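Cytochrome P450 CYP260B1 (Sorangium cellulosum, PDB 5HIW) is a bacterial cytochrome P450, a largely helical haem protein that carries protoporphyrin IX with iron in a pocket inside the fold. Local coordinates at residues R110-L115 / E357-L362; A102-V107 / A348-S353; P3-F8 / A23-E28. All blocks are in the same frame, centred on the assembly; numbering follows the deposited sequence. Where two conformers were deposited one is given.

Interaction 1: residues R110-L115 / E357-L362; sequences RVVERL and ERFPAL
The ring of Phe359 is approached by Leu115 and Val112 and, from its own segment, by Arg358. On one face lies CG of Arg358, 3.9 Å above the ring plane and displaced toward the rim. Val112 CG1 and the carbonyl oxygen of Leu115 come to the ring obliquely. CZ comes nearest to Leu115, 3.7 Å from its CB and 3.6 Å from its backbone O, and CE2 lies between Leu115 CB and Val112 CG1, 4.1 Å from the latter. Phe359 holds its CG beside the backbone N and opposite the carbonyl carbon (chi1 -65°), which swings the ring toward Val112 and Leu115.

Val112 points one methyl at the contact: CG1 reaches Arg358 CB at 3.7 Å, the two side chains crossing at a slant. Beyond CG the arginine bends at chi2 (71°). Arg358 thus touches Val112 with its aliphatic CB and CG, at the exposed side of an otherwise buried contact.

Phe359 is the first residue to leave helical geometry after helix 341-358 and starts a type I turn closed by Leu362 N to Phe359 O. The ring also packs on Leu391 near the C-terminus, and Leu115 continues onto Leu355 of helix 341-358 and onto Leu123 and Asp126 of helix 123-128.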
# COMPACT_ATOMS: atom_id res chain seq x y z
N ARG A 110 0.54 -22.00 3.10
CA ARG A 110 -0.58 -22.55 2.34
C ARG A 110 -0.51 -22.01 0.89
O ARG A 110 -0.70 -22.73 -0.10
CB ARG A 110 -1.88 -22.14 3.05
CG ARG A 110 -3.21 -22.65 2.48
CD ARG A 110 -4.44 -22.18 3.30
NE ARG A 110 -4.14 -21.86 4.71
CZ ARG A 110 -4.35 -20.67 5.29
NH1 ARG A 110 -4.91 -19.67 4.60
NH2 ARG A 110 -4.01 -20.47 6.56
N VAL A 111 -0.25 -20.72 0.78
CA VAL A 111 -0.20 -20.05 -0.52
C VAL A 111 0.91 -20.66 -1.38
O VAL A 111 0.71 -20.99 -2.57
CB VAL A 111 -0.06 -18.51 -0.34
CG1 VAL A 111 0.30 -17.85 -1.66
CG2 VAL A 111 -1.31 -17.89 0.19
N VAL A 112 2.08 -20.87 -0.79
CA VAL A 112 3.23 -21.36 -1.49
C VAL A 112 3.03 -22.85 -1.86
O VAL A 112 3.35 -23.28 -2.99
CB VAL A 112 4.48 -21.20 -0.64
CG1 VAL A 112 5.63 -22.04 -1.18
CG2 VAL A 112 4.89 -19.73 -0.57
N GLU A 113 2.46 -23.63 -0.92
CA GLU A 113 2.14 -25.05 -1.10
C GLU A 113 1.33 -25.27 -2.38
O GLU A 113 1.54 -26.26 -3.11
CB GLU A 113 1.35 -25.59 0.10
CG GLU A 113 0.83 -27.02 -0.04
CD GLU A 113 1.97 -28.00 -0.16
OE1 GLU A 113 2.96 -27.73 0.52
OE2 GLU A 113 1.89 -29.00 -0.93
N ARG A 114 0.38 -24.37 -2.64
CA ARG A 114 -0.47 -24.49 -3.82
C ARG A 114 0.33 -24.45 -5.08
O ARG A 114 -0.17 -24.92 -6.09
CB ARG A 114 -1.55 -23.41 -3.92
CG ARG A 114 -2.65 -23.46 -2.84
CD ARG A 114 -3.53 -22.20 -2.80
NE ARG A 114 -4.32 -22.20 -1.56
CZ ARG A 114 -4.61 -21.13 -0.79
NH1 ARG A 114 -4.25 -19.88 -1.13
NH2 ARG A 114 -5.32 -21.34 0.31
N LEU A 115 1.53 -23.85 -5.08
CA LEU A 115 2.27 -23.71 -6.33
C LEU A 115 3.19 -24.88 -6.60
O LEU A 115 3.82 -24.95 -7.68
CB LEU A 115 3.08 -22.41 -6.36
CG LEU A 115 2.28 -21.08 -6.27
CD1 LEU A 115 3.23 -19.87 -6.38
CD2 LEU A 115 1.24 -21.04 -7.38
N GLU A 357 12.56 -19.85 -0.85
CA GLU A 357 13.25 -21.04 -0.36
C GLU A 357 12.62 -22.29 -0.98
O GLU A 357 13.28 -23.31 -1.11
CB GLU A 357 13.25 -21.12 1.15
CG GLU A 357 12.16 -21.98 1.72
CD GLU A 357 12.42 -22.40 3.15
OE1 GLU A 357 11.54 -22.14 4.01
OE2 GLU A 357 13.52 -22.97 3.40
N ARG A 358 11.34 -22.21 -1.33
CA ARG A 358 10.64 -23.35 -1.91
C ARG A 358 10.92 -23.54 -3.41
O ARG A 358 10.83 -24.64 -3.91
CB ARG A 358 9.15 -23.20 -1.70
CG ARG A 358 8.36 -24.46 -2.06
CD ARG A 358 8.64 -25.55 -1.04
NE ARG A 358 8.04 -26.84 -1.40
CZ ARG A 358 8.45 -27.63 -2.40
NH1 ARG A 358 9.48 -27.30 -3.19
NH2 ARG A 358 7.81 -28.78 -2.63
N PHE A 359 11.23 -22.46 -4.12
CA PHE A 359 11.43 -22.52 -5.55
C PHE A 359 12.81 -22.01 -5.87
O PHE A 359 12.99 -20.89 -6.35
CB PHE A 359 10.32 -21.75 -6.26
CG PHE A 359 8.97 -22.37 -6.07
CD1 PHE A 359 8.66 -23.56 -6.70
CD2 PHE A 359 8.02 -21.78 -5.25
CE1 PHE A 359 7.44 -24.16 -6.51
CE2 PHE A 359 6.81 -22.39 -5.04
CZ PHE A 359 6.52 -23.59 -5.68
N PRO A 360 13.82 -22.82 -5.57
CA PRO A 360 15.20 -22.52 -5.98
C PRO A 360 15.30 -21.98 -7.43
O PRO A 360 16.07 -21.10 -7.67
CB PRO A 360 15.89 -23.89 -5.88
CG PRO A 360 15.15 -24.59 -4.80
CD PRO A 360 13.73 -24.08 -4.81
N ALA A 361 14.50 -22.46 -8.37
CA ALA A 361 14.65 -22.04 -9.78
C ALA A 361 13.82 -20.86 -10.22
O ALA A 361 13.79 -20.54 -11.41
CB ALA A 361 14.32 -23.24 -10.71
N LEU A 362 13.10 -20.24 -9.27
CA LEU A 362 12.17 -19.16 -9.56
C LEU A 362 12.78 -18.13 -10.49
O LEU A 362 13.83 -17.62 -10.20
CB LEU A 362 11.75 -18.50 -8.24
CG LEU A 362 10.64 -17.44 -8.32
CD1 LEU A 362 9.42 -18.04 -8.98
CD2 LEU A 362 10.26 -16.87 -6.97

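Interaction 2: residues A102-V107 / A348-S353; sequences ATVTPV and ARVGVS
Between the two segments, van der Waals contact alone joins Val350 to Val104 and Thr105. The CG1 methyls of Val104 and Val350 meet at 3.9 Å, with the two side chains inclined to each other; with CG1 anti to the backbone N in both (chi1 179° and 173°), these are the branches that face across. The same Val350 methyl lies 3.6 Å from Thr105 OG1 and 3.9 Å from Thr105 CA, so it rests against the helix backbone as well, and the threonine side chain runs across it at about a right angle.

These residues bring helix 93-113 against helix 341-358 of the P450 fold; the latter, directly after the haem-binding loop, corresponds to the L helix of P450s. Helix 93-113 has a wider, pi-type turn at 102-104 and is kinked at Pro106, whose N has no bond to the preceding turn.

Among the polar groups, Thr105 OG1 is hydrogen-bonded to the backbone O of Glu100, whose carboxylate forms a salt bridge with Arg349 and so ties the two helices together beside the apolar contact. Ser353 OG donates to Arg349 O at 2.6 Å, 23° off the carbonyl plane, and Ser353 N reaches that oxygen from the other face at 3.0 Å.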
# COMPACT_ATOMS: atom_id res chain seq x y z
N ALA A 102 1.60 -16.67 14.32
CA ALA A 102 0.23 -17.26 14.41
C ALA A 102 -0.53 -17.16 13.12
O ALA A 102 -1.39 -18.01 12.85
CB ALA A 102 -0.54 -16.54 15.51
N THR A 103 -0.26 -16.17 12.27
CA THR A 103 -1.11 -15.97 11.09
C THR A 103 -0.42 -15.88 9.77
O THR A 103 -0.79 -16.57 8.85
CB THR A 103 -1.96 -14.68 11.25
OG1 THR A 103 -2.93 -14.86 12.29
CG2 THR A 103 -2.68 -14.36 10.01
N VAL A 104 0.56 -15.01 9.62
CA VAL A 104 1.14 -14.79 8.28
C VAL A 104 1.95 -15.99 7.81
O VAL A 104 1.81 -16.38 6.67
CB VAL A 104 1.90 -13.46 8.27
CG1 VAL A 104 2.55 -13.21 6.90
CG2 VAL A 104 1.00 -12.30 8.68
N THR A 105 2.76 -16.65 8.66
CA THR A 105 3.54 -17.80 8.23
C THR A 105 2.65 -18.96 7.77
O THR A 105 2.86 -19.53 6.69
CB THR A 105 4.60 -18.20 9.29
OG1 THR A 105 5.45 -17.09 9.50
CG2 THR A 105 5.48 -19.43 8.87
N PRO A 106 1.63 -19.31 8.58
CA PRO A 106 0.72 -20.37 8.15
C PRO A 106 0.05 -20.06 6.83
O PRO A 106 0.05 -20.95 5.93
CB PRO A 106 -0.29 -20.45 9.27
CG PRO A 106 0.42 -20.01 10.43
CD PRO A 106 1.41 -18.97 9.97
N VAL A 107 -0.40 -18.83 6.66
CA VAL A 107 -1.04 -18.43 5.39
C VAL A 107 -0.05 -18.51 4.24
O VAL A 107 -0.34 -19.08 3.19
CB VAL A 107 -1.54 -16.98 5.42
CG1 VAL A 107 -1.89 -16.49 4.05
CG2 VAL A 107 -2.71 -16.83 6.34
N ALA A 348 5.58 -9.00 3.51
CA ALA A 348 6.51 -9.10 2.40
C ALA A 348 7.68 -10.00 2.73
O ALA A 348 8.06 -10.88 1.95
CB ALA A 348 6.94 -7.74 1.94
N ARG A 349 8.34 -9.80 3.86
CA ARG A 349 9.44 -10.66 4.23
C ARG A 349 9.08 -12.14 4.39
O ARG A 349 9.78 -13.04 3.85
CB ARG A 349 10.07 -10.12 5.54
CG ARG A 349 11.10 -11.06 6.10
CD ARG A 349 11.75 -10.57 7.39
NE ARG A 349 10.84 -10.01 8.39
CZ ARG A 349 10.17 -10.71 9.30
NH1 ARG A 349 10.27 -12.00 9.33
NH2 ARG A 349 9.40 -10.07 10.16
N VAL A 350 8.02 -12.41 5.12
CA VAL A 350 7.58 -13.76 5.37
C VAL A 350 7.15 -14.50 4.11
O VAL A 350 7.62 -15.62 3.84
CB VAL A 350 6.48 -13.79 6.37
CG1 VAL A 350 5.90 -15.20 6.50
CG2 VAL A 350 6.98 -13.30 7.71
N GLY A 351 6.26 -13.89 3.35
CA GLY A 351 5.82 -14.45 2.11
C GLY A 351 6.93 -14.75 1.14
O GLY A 351 6.96 -15.82 0.50
N VAL A 352 7.74 -13.73 0.88
CA VAL A 352 8.74 -13.85 -0.14
C VAL A 352 9.85 -14.79 0.25
O VAL A 352 10.33 -15.57 -0.60
CB VAL A 352 9.20 -12.46 -0.64
CG1 VAL A 352 10.43 -12.59 -1.48
CG2 VAL A 352 8.10 -11.82 -1.44
N SER A 353 10.25 -14.79 1.52
CA SER A 353 11.23 -15.77 2.00
C SER A 353 10.77 -17.25 1.81
O SER A 353 11.54 -18.08 1.34
CB SER A 353 11.67 -15.50 3.44
OG SER A 353 10.61 -15.48 4.37

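Interaction 3: residues P3-F8 / A23-E28; sequences PRKNLF and AAAARE
Lys5 and Leu7 both direct their side chains at Ala25 on helix 17-28. The lysine chain is extended beyond CG and brings its ammonium end to the helix, where NZ lies 3.6 Å from Ala25 O, too far for a direct bond. A water closes that gap: it accepts from Lys5 NZ at 2.9 Å and donates to Ala25 O at 3.1 Å. NZ also passes 3.8 Å from Glu28 CB, with the two side chains at about a right angle. Glu28 bends at chi2 (-64°) and turns its carboxylate away, leaving OE1 6.2 Å from NZ, so any attraction between the charges is probably modest. His29 ND1 gives the ammonium a further hydrogen-bond partner.

Leu7 makes the apolar half of the contact through one methyl, CD1, set against Ala25 CB at 3.4 Å. That is a tight fit, closer than carbons usually pack, between the methyl of Ala25 and a leucine in the loop that follows the strand.

Strand 4-5, helix 17-28 and strand 31-34 form a beta-alpha-beta unit. Lys5 pairs through its backbone with Phe33 and Glu35, placing strand 4-5 beside strand 31-34 at an outer end of the mixed sheet, while Leu7 packs further on Tyr32, His21 and Leu22.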
# COMPACT_ATOMS: atom_id res chain seq x y z
N PRO A 3 1.79 25.33 -15.61
CA PRO A 3 2.06 24.62 -16.81
C PRO A 3 1.32 23.30 -16.80
O PRO A 3 1.10 22.73 -15.70
CB PRO A 3 3.55 24.43 -16.76
CG PRO A 3 3.89 24.45 -15.32
CD PRO A 3 2.91 25.34 -14.67
N ARG A 4 1.00 22.75 -17.97
CA ARG A 4 0.18 21.52 -18.02
C ARG A 4 0.84 20.42 -18.81
O ARG A 4 1.48 20.66 -19.81
CB ARG A 4 -1.20 21.79 -18.60
CG ARG A 4 -1.97 22.91 -17.94
CD ARG A 4 -3.13 23.32 -18.80
NE ARG A 4 -4.28 22.45 -18.70
CZ ARG A 4 -5.24 22.64 -17.82
NH1 ARG A 4 -5.16 23.62 -16.94
NH2 ARG A 4 -6.30 21.90 -17.86
N LYS A 5 0.72 19.17 -18.34
CA LYS A 5 1.35 18.03 -18.98
C LYS A 5 0.49 16.80 -18.71
O LYS A 5 -0.51 16.92 -18.00
CB LYS A 5 2.74 17.79 -18.37
CG LYS A 5 3.62 19.01 -18.26
CD LYS A 5 4.94 18.61 -17.60
CE LYS A 5 5.89 19.80 -17.63
NZ LYS A 5 7.23 19.52 -17.10
N ASN A 6 0.76 15.69 -19.38
CA ASN A 6 -0.02 14.45 -19.12
C ASN A 6 1.05 13.38 -18.87
O ASN A 6 1.61 12.83 -19.80
CB ASN A 6 -0.94 14.04 -20.31
CG ASN A 6 -1.89 12.86 -19.94
OD1 ASN A 6 -1.55 12.02 -19.13
ND2 ASN A 6 -3.09 12.83 -20.51
N LEU A 7 1.47 13.22 -17.61
CA LEU A 7 2.57 12.30 -17.30
C LEU A 7 2.09 10.93 -16.76
O LEU A 7 2.79 9.94 -16.86
CB LEU A 7 3.47 12.99 -16.29
CG LEU A 7 4.08 14.34 -16.65
CD1 LEU A 7 4.95 14.81 -15.52
CD2 LEU A 7 4.93 14.24 -17.93
N PHE A 8 0.88 10.88 -16.23
CA PHE A 8 0.41 9.66 -15.56
C PHE A 8 -0.20 8.60 -16.48
O PHE A 8 -0.47 7.49 -16.04
CB PHE A 8 -0.49 10.04 -14.39
CG PHE A 8 0.29 10.50 -13.16
CD1 PHE A 8 0.95 11.72 -13.13
CD2 PHE A 8 0.42 9.66 -12.04
CE1 PHE A 8 1.67 12.12 -12.03
CE2 PHE A 8 1.14 10.06 -10.94
CZ PHE A 8 1.74 11.28 -10.90
N ALA A 23 11.07 12.01 -12.76
CA ALA A 23 12.18 12.80 -12.27
C ALA A 23 12.67 13.81 -13.37
O ALA A 23 13.01 14.94 -13.02
CB ALA A 23 13.32 11.90 -11.85
N ALA A 24 12.67 13.38 -14.64
CA ALA A 24 12.96 14.31 -15.79
C ALA A 24 11.97 15.49 -15.85
O ALA A 24 12.36 16.66 -15.93
CB ALA A 24 13.00 13.56 -17.11
N ALA A 25 10.70 15.20 -15.67
CA ALA A 25 9.68 16.23 -15.68
C ALA A 25 9.84 17.15 -14.50
O ALA A 25 9.62 18.34 -14.61
CB ALA A 25 8.27 15.63 -15.71
N ALA A 26 10.20 16.60 -13.34
CA ALA A 26 10.40 17.41 -12.11
C ALA A 26 11.59 18.40 -12.26
O ALA A 26 11.58 19.44 -11.65
CB ALA A 26 10.74 16.49 -10.95
N ARG A 27 12.65 17.96 -12.91
CA ARG A 27 13.72 18.90 -13.29
C ARG A 27 13.13 20.09 -14.07
O ARG A 27 13.46 21.23 -13.77
CB ARG A 27 14.84 18.19 -14.06
CG ARG A 27 15.73 17.36 -13.12
CD ARG A 27 17.05 16.83 -13.68
NE ARG A 27 16.85 16.18 -14.97
CZ ARG A 27 16.58 14.90 -15.17
NH1 ARG A 27 16.46 14.05 -14.15
NH2 ARG A 27 16.44 14.45 -16.43
N GLU A 28 12.21 19.87 -15.00
CA GLU A 28 11.59 21.03 -15.66
C GLU A 28 10.65 21.88 -14.80
O GLU A 28 10.76 23.08 -14.84
CB GLU A 28 10.89 20.66 -16.97
CG GLU A 28 11.75 19.81 -17.90
CD GLU A 28 12.95 20.62 -18.35
OE1 GLU A 28 12.70 21.69 -18.98
OE2 GLU A 28 14.09 20.26 -17.95
O HOH W 1 6.52 18.78 -14.39

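In the fold
Interactions 1 and 2 are two points along one helix pair: both join helix 93-113 to helix 341-358, their segments adjoin in sequence, and their centres lie about 12 Å apart. Interaction 2 is the one nearer the middle of the chain, with the Val104 side chain about 10 Å from the haem; interaction 1 lies toward the C-terminal ends of the pair, its centre about 24 Å from the chain's centre. Interaction 3 belongs to the N-terminal beta-alpha-beta unit and closes within the first 28 residues. Its centre is about 39 Å from that of interaction 2, across the chain's centre, and about 41 Å from that of interaction 1; it touches neither.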